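Local coordinates for outer membrane protein YopM (Yersinia pestis, PDB 1JL5) that acts as a leucine-rich-repeat effector of the plague bacillus, probably altering host cell physiology to promote bacterial survival in host tissues, at residues L355-L369 / P373-S386. Sequence-based numbering, arbitrary orientation.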
loop_
_atom_site.group_PDB
_atom_site.type_symbol
_atom_site.label_atom_id
_atom_site.label_comp_id
_atom_site.label_asym_id
_atom_site.label_seq_id
_atom_site.Cartn_x
_atom_site.Cartn_y
_atom_site.Cartn_z
ATOM N N LEU A 355 -17.949 -14.371 15.193
ATOM C CA LEU A 355 -17.530 -13.014 15.468
ATOM C C LEU A 355 -18.332 -12.348 16.568
ATOM O O LEU A 355 -19.551 -12.465 16.617
ATOM C CB LEU A 355 -17.623 -12.187 14.191
ATOM C CG LEU A 355 -16.736 -12.716 13.061
ATOM C CD1 LEU A 355 -16.936 -11.870 11.815
ATOM C CD2 LEU A 355 -15.269 -12.686 13.508
ATOM N N PRO A 356 -17.647 -11.647 17.480
ATOM C CA PRO A 356 -18.355 -10.970 18.566
ATOM C C PRO A 356 -19.229 -9.882 17.948
ATOM O O PRO A 356 -18.871 -9.296 16.928
ATOM C CB PRO A 356 -17.222 -10.424 19.427
ATOM C CG PRO A 356 -16.123 -10.189 18.433
ATOM C CD PRO A 356 -16.196 -11.418 17.565
ATOM N N GLN A 357 -20.371 -9.619 18.568
ATOM C CA GLN A 357 -21.325 -8.643 18.059
ATOM C C GLN A 357 -20.907 -7.183 18.017
ATOM O O GLN A 357 -21.607 -6.363 17.435
ATOM C CB GLN A 357 -22.641 -8.779 18.828
ATOM C CG GLN A 357 -23.326 -10.108 18.576
ATOM C CD GLN A 357 -23.410 -10.424 17.096
ATOM O OE1 GLN A 357 -23.857 -9.597 16.298
ATOM N NE2 GLN A 357 -22.979 -11.626 16.718
ATOM N N ASN A 358 -19.783 -6.848 18.633
ATOM C CA ASN A 358 -19.302 -5.470 18.625
ATOM C C ASN A 358 -18.055 -5.369 17.746
ATOM O O ASN A 358 -17.372 -4.343 17.737
ATOM C CB ASN A 358 -18.962 -5.013 20.047
ATOM C CG ASN A 358 -20.020 -4.104 20.643
ATOM O OD1 ASN A 358 -19.998 -2.890 20.438
ATOM N ND2 ASN A 358 -20.957 -4.688 21.385
ATOM N N LEU A 359 -17.759 -6.438 17.012
ATOM C CA LEU A 359 -16.586 -6.433 16.147
ATOM C C LEU A 359 -16.737 -5.319 15.128
ATOM O O LEU A 359 -17.722 -5.259 14.399
ATOM C CB LEU A 359 -16.431 -7.770 15.426
ATOM C CG LEU A 359 -15.093 -7.914 14.689
ATOM C CD1 LEU A 359 -13.949 -7.948 15.711
ATOM C CD2 LEU A 359 -15.101 -9.176 13.841
ATOM N N LYS A 360 -15.756 -4.431 15.090
ATOM C CA LYS A 360 -15.786 -3.314 14.166
ATOM C C LYS A 360 -14.943 -3.614 12.951
ATOM O O LYS A 360 -15.242 -3.189 11.838
ATOM C CB LYS A 360 -15.238 -2.061 14.837
ATOM C CG LYS A 360 -16.018 -1.634 16.054
ATOM C CD LYS A 360 -17.480 -1.390 15.714
ATOM C CE LYS A 360 -18.251 -0.901 16.934
ATOM N NZ LYS A 360 -18.110 -1.832 18.089
ATOM N N GLN A 361 -13.876 -4.361 13.177
ATOM C CA GLN A 361 -12.966 -4.669 12.104
ATOM C C GLN A 361 -12.623 -6.134 12.008
ATOM O O GLN A 361 -12.257 -6.776 12.988
ATOM C CB GLN A 361 -11.700 -3.848 12.287
ATOM C CG GLN A 361 -10.656 -4.062 11.229
ATOM C CD GLN A 361 -9.424 -3.268 11.538
ATOM O OE1 GLN A 361 -8.827 -3.431 12.598
ATOM N NE2 GLN A 361 -9.038 -2.387 10.627
ATOM N N LEU A 362 -12.766 -6.656 10.801
ATOM C CA LEU A 362 -12.450 -8.035 10.537
ATOM C C LEU A 362 -11.568 -8.091 9.308
ATOM O O LEU A 362 -12.034 -7.888 8.193
ATOM C CB LEU A 362 -13.714 -8.848 10.279
ATOM C CG LEU A 362 -13.377 -10.310 9.997
ATOM C CD1 LEU A 362 -12.747 -10.923 11.235
ATOM C CD2 LEU A 362 -14.625 -11.068 9.588
ATOM N N HIS A 363 -10.285 -8.335 9.522
ATOM C CA HIS A 363 -9.346 -8.469 8.418
ATOM C C HIS A 363 -8.826 -9.878 8.532
ATOM O O HIS A 363 -7.937 -10.156 9.329
ATOM C CB HIS A 363 -8.203 -7.469 8.544
ATOM C CG HIS A 363 -8.610 -6.060 8.252
ATOM N ND1 HIS A 363 -7.726 -5.004 8.294
ATOM C CD2 HIS A 363 -9.811 -5.533 7.918
ATOM C CE1 HIS A 363 -8.365 -3.887 7.999
ATOM N NE2 HIS A 363 -9.631 -4.181 7.767
ATOM N N VAL A 364 -9.418 -10.774 7.755
ATOM C CA VAL A 364 -9.028 -12.172 7.771
ATOM C C VAL A 364 -8.663 -12.566 6.353
ATOM O O VAL A 364 -8.765 -13.723 5.944
ATOM C CB VAL A 364 -10.167 -13.044 8.310
ATOM C CG1 VAL A 364 -9.769 -14.508 8.282
ATOM C CG2 VAL A 364 -10.472 -12.630 9.741
ATOM N N GLU A 365 -8.227 -11.558 5.617
ATOM C CA GLU A 365 -7.789 -11.693 4.239
ATOM C C GLU A 365 -6.712 -12.770 4.150
ATOM O O GLU A 365 -5.895 -12.926 5.055
ATOM C CB GLU A 365 -7.210 -10.349 3.786
ATOM C CG GLU A 365 -7.131 -9.345 4.949
ATOM C CD GLU A 365 -6.371 -8.082 4.615
ATOM O OE1 GLU A 365 -6.674 -7.453 3.575
ATOM O OE2 GLU A 365 -5.474 -7.712 5.402
ATOM N N TYR A 366 -6.727 -13.527 3.062
ATOM C CA TYR A 366 -5.721 -14.551 2.840
ATOM C C TYR A 366 -5.648 -15.610 3.917
ATOM O O TYR A 366 -4.667 -15.733 4.652
ATOM C CB TYR A 366 -4.365 -13.880 2.654
ATOM C CG TYR A 366 -4.423 -12.844 1.560
ATOM C CD1 TYR A 366 -4.575 -13.224 0.228
ATOM C CD2 TYR A 366 -4.378 -11.487 1.857
ATOM C CE1 TYR A 366 -4.679 -12.278 -0.781
ATOM C CE2 TYR A 366 -4.480 -10.529 0.852
ATOM C CZ TYR A 366 -4.630 -10.934 -0.465
ATOM O OH TYR A 366 -4.719 -9.997 -1.469
ATOM N N ASN A 367 -6.727 -16.366 3.997
ATOM C CA ASN A 367 -6.859 -17.475 4.912
ATOM C C ASN A 367 -7.636 -18.454 4.060
ATOM O O ASN A 367 -8.511 -18.049 3.292
ATOM C CB ASN A 367 -7.672 -17.075 6.141
ATOM C CG ASN A 367 -6.805 -16.568 7.268
ATOM O OD1 ASN A 367 -6.098 -17.339 7.910
ATOM N ND2 ASN A 367 -6.849 -15.268 7.512
ATOM N N PRO A 368 -7.298 -19.747 4.138
ATOM C CA PRO A 368 -8.021 -20.738 3.341
ATOM C C PRO A 368 -9.395 -20.948 3.961
ATOM O O PRO A 368 -9.768 -22.059 4.313
ATOM C CB PRO A 368 -7.137 -21.969 3.454
ATOM C CG PRO A 368 -6.589 -21.844 4.834
ATOM C CD PRO A 368 -6.209 -20.380 4.899
ATOM N N LEU A 369 -10.123 -19.850 4.116
ATOM C CA LEU A 369 -11.455 -19.875 4.693
ATOM C C LEU A 369 -12.400 -20.684 3.818
ATOM O O LEU A 369 -12.573 -20.384 2.639
ATOM C CB LEU A 369 -11.979 -18.441 4.830
ATOM C CG LEU A 369 -11.949 -17.762 6.203
ATOM C CD1 LEU A 369 -10.696 -18.118 6.969
ATOM C CD2 LEU A 369 -12.067 -16.265 6.002
ATOM N N PRO A 373 -17.121 -15.926 7.862
ATOM C CA PRO A 373 -17.972 -16.082 9.040
ATOM C C PRO A 373 -19.124 -15.097 8.933
ATOM O O PRO A 373 -19.059 -14.143 8.155
ATOM C CB PRO A 373 -17.028 -15.730 10.175
ATOM C CG PRO A 373 -16.216 -14.618 9.567
ATOM C CD PRO A 373 -15.903 -15.161 8.185
ATOM N N ASP A 374 -20.187 -15.327 9.693
ATOM C CA ASP A 374 -21.299 -14.396 9.664
ATOM C C ASP A 374 -20.704 -13.083 10.143
ATOM O O ASP A 374 -19.990 -13.043 11.142
ATOM C CB ASP A 374 -22.418 -14.847 10.604
ATOM C CG ASP A 374 -23.089 -16.118 10.136
ATOM O OD1 ASP A 374 -23.484 -16.173 8.952
ATOM O OD2 ASP A 374 -23.226 -17.059 10.950
ATOM N N ILE A 375 -20.977 -12.011 9.419
ATOM C CA ILE A 375 -20.441 -10.717 9.786
ATOM C C ILE A 375 -21.402 -9.936 10.660
ATOM O O ILE A 375 -22.491 -9.569 10.228
ATOM C CB ILE A 375 -20.117 -9.883 8.534
ATOM C CG1 ILE A 375 -19.154 -10.663 7.636
ATOM C CG2 ILE A 375 -19.518 -8.551 8.932
ATOM C CD1 ILE A 375 -17.924 -11.197 8.364
ATOM N N PRO A 376 -21.017 -9.687 11.919
ATOM C CA PRO A 376 -21.894 -8.929 12.809
ATOM C C PRO A 376 -22.177 -7.583 12.161
ATOM O O PRO A 376 -21.330 -7.044 11.445
ATOM C CB PRO A 376 -21.058 -8.798 14.080
ATOM C CG PRO A 376 -20.289 -10.084 14.093
ATOM C CD PRO A 376 -19.844 -10.200 12.647
ATOM N N GLU A 377 -23.366 -7.045 12.405
ATOM C CA GLU A 377 -23.746 -5.761 11.834
ATOM C C GLU A 377 -22.773 -4.686 12.294
ATOM O O GLU A 377 -22.609 -3.654 11.642
ATOM C CB GLU A 377 -25.170 -5.396 12.263
ATOM C CG GLU A 377 -26.099 -5.049 11.107
ATOM C CD GLU A 377 -26.469 -6.258 10.261
ATOM O OE1 GLU A 377 -25.552 -6.959 9.780
ATOM O OE2 GLU A 377 -27.682 -6.504 10.075
ATOM N N SER A 378 -22.117 -4.933 13.422
ATOM C CA SER A 378 -21.162 -3.977 13.969
ATOM C C SER A 378 -19.929 -3.809 13.083
ATOM O O SER A 378 -19.311 -2.750 13.066
ATOM C CB SER A 378 -20.720 -4.422 15.359
ATOM O OG SER A 378 -20.148 -5.715 15.302
ATOM N N VAL A 379 -19.568 -4.851 12.349
ATOM C CA VAL A 379 -18.393 -4.781 11.493
ATOM C C VAL A 379 -18.484 -3.625 10.512
ATOM O O VAL A 379 -19.350 -3.606 9.641
ATOM C CB VAL A 379 -18.198 -6.090 10.715
ATOM C CG1 VAL A 379 -16.981 -5.983 9.802
ATOM C CG2 VAL A 379 -18.034 -7.242 11.692
ATOM N N GLU A 380 -17.585 -2.658 10.668
ATOM C CA GLU A 380 -17.541 -1.487 9.798
ATOM C C GLU A 380 -16.420 -1.665 8.781
ATOM O O GLU A 380 -16.515 -1.225 7.642
ATOM C CB GLU A 380 -17.238 -0.225 10.612
ATOM C CG GLU A 380 -18.041 -0.073 11.882
ATOM C CD GLU A 380 -17.620 1.141 12.697
ATOM O OE1 GLU A 380 -16.401 1.363 12.858
ATOM O OE2 GLU A 380 -18.506 1.867 13.190
ATOM N N ASP A 381 -15.354 -2.316 9.223
ATOM C CA ASP A 381 -14.172 -2.538 8.407
ATOM C C ASP A 381 -13.968 -4.025 8.186
ATOM O O ASP A 381 -13.542 -4.743 9.087
ATOM C CB ASP A 381 -12.966 -1.949 9.124
ATOM C CG ASP A 381 -11.702 -2.073 8.328
ATOM O OD1 ASP A 381 -11.671 -2.866 7.362
ATOM O OD2 ASP A 381 -10.731 -1.380 8.682
ATOM N N LEU A 382 -14.261 -4.478 6.976
ATOM C CA LEU A 382 -14.141 -5.883 6.653
ATOM C C LEU A 382 -13.239 -6.154 5.459
ATOM O O LEU A 382 -13.298 -5.462 4.442
ATOM C CB LEU A 382 -15.529 -6.456 6.376
ATOM C CG LEU A 382 -15.633 -7.918 5.949
ATOM C CD1 LEU A 382 -15.120 -8.818 7.057
ATOM C CD2 LEU A 382 -17.082 -8.240 5.630
ATOM N N ARG A 383 -12.394 -7.165 5.601
ATOM C CA ARG A 383 -11.506 -7.576 4.529
ATOM C C ARG A 383 -11.356 -9.070 4.651
ATOM O O ARG A 383 -10.907 -9.584 5.672
ATOM C CB ARG A 383 -10.140 -6.886 4.623
ATOM C CG ARG A 383 -10.234 -5.369 4.610
ATOM C CD ARG A 383 -8.952 -4.687 4.167
ATOM N NE ARG A 383 -7.765 -5.252 4.790
ATOM C CZ ARG A 383 -6.654 -4.563 5.032
ATOM N NH1 ARG A 383 -6.586 -3.280 4.704
ATOM N NH2 ARG A 383 -5.607 -5.157 5.590
ATOM N N MET A 384 -11.785 -9.770 3.613
ATOM C CA MET A 384 -11.689 -11.211 3.582
ATOM C C MET A 384 -11.259 -11.611 2.190
ATOM O O MET A 384 -11.693 -11.022 1.208
ATOM C CB MET A 384 -13.035 -11.847 3.920
ATOM C CG MET A 384 -13.562 -11.460 5.289
ATOM S SD MET A 384 -14.955 -12.473 5.805
ATOM C CE MET A 384 -16.321 -11.568 5.097
ATOM N N ASN A 385 -10.391 -12.607 2.114
ATOM C CA ASN A 385 -9.905 -13.088 0.840
ATOM C C ASN A 385 -9.527 -14.547 1.011
ATOM O O ASN A 385 -8.635 -14.881 1.788
ATOM C CB ASN A 385 -8.695 -12.268 0.391
ATOM C CG ASN A 385 -8.317 -12.535 -1.053
ATOM O OD1 ASN A 385 -7.970 -11.614 -1.798
ATOM N ND2 ASN A 385 -8.372 -13.798 -1.456
ATOM N N SER A 386 -10.223 -15.415 0.288
ATOM C CA SER A 386 -9.973 -16.844 0.362
ATOM C C SER A 386 -8.888 -17.260 -0.625
ATOM O O SER A 386 -8.452 -16.459 -1.452
ATOM C CB SER A 386 -11.269 -17.601 0.071
ATOM O OG SER A 386 -11.775 -17.258 -1.206
HETATM O O HOH W 1 -19.464 -14.736 12.986
HETATM O O HOH W 2 -23.218 -6.670 15.532
HETATM O O HOH W 3 -25.166 -8.610 14.027
HETATM O O HOH W 4 -10.292 -14.538 4.015
#
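Gln-361, Leu-362 and His-363 pair in parallel register with Asp-381, Leu-382 and Arg-383, the axes of strands 361-363 and 381-385 running 4.6 Å apart at 16°. Among the rungs are Leu-362 N to Asp-381 O and Arg-383 N to Leu-362 O, while Lys-360 O accepts from both Glu-380 N and Asp-381 N. On the polar face, the carboxylate of Asp-381 is gripped twice. His-363 NE2 donates to Asp-381 OD1 at the ring edge, over a modelled 2.5 Å whose exact length is doubtful, and Gln-361 NE2 reaches Asp-381 OD2 at 2.8 Å from above the carboxylate plane. The guanidinium of Arg-383 lies flat on the imidazole of His-363, centres 3.7 Å apart and planes at 11°; Gln-361 CG touches the opposite ring face near its rim. With Arg-383 CD already over the imidazole, the bend at chi3 (-45°) carries NE across the ring centre; beyond the rim, at the guanidinium edge, Arg-383 NH2 forms a 2.6 Å salt bridge with Glu-365 OE2. Beneath the strands, Leu-362 CD2 packs tightly against Leu-382 CD1 (3.4 Å), the two side chains parallel, as aligned leucines are in a leucine-rich-repeat solenoid; Leu-362 CD2 also meets Ile-375 CD1. Strand 381-385 also pairs antiparallel with a strand of a second subunit, extending the sheet across the interface. Held on both sides, the imidazole has its rotation fixed, and the nearby Asp-381 carboxylate would probably favour its protonation, although the stacked arginine, itself paired with Glu-365, may partly oppose this.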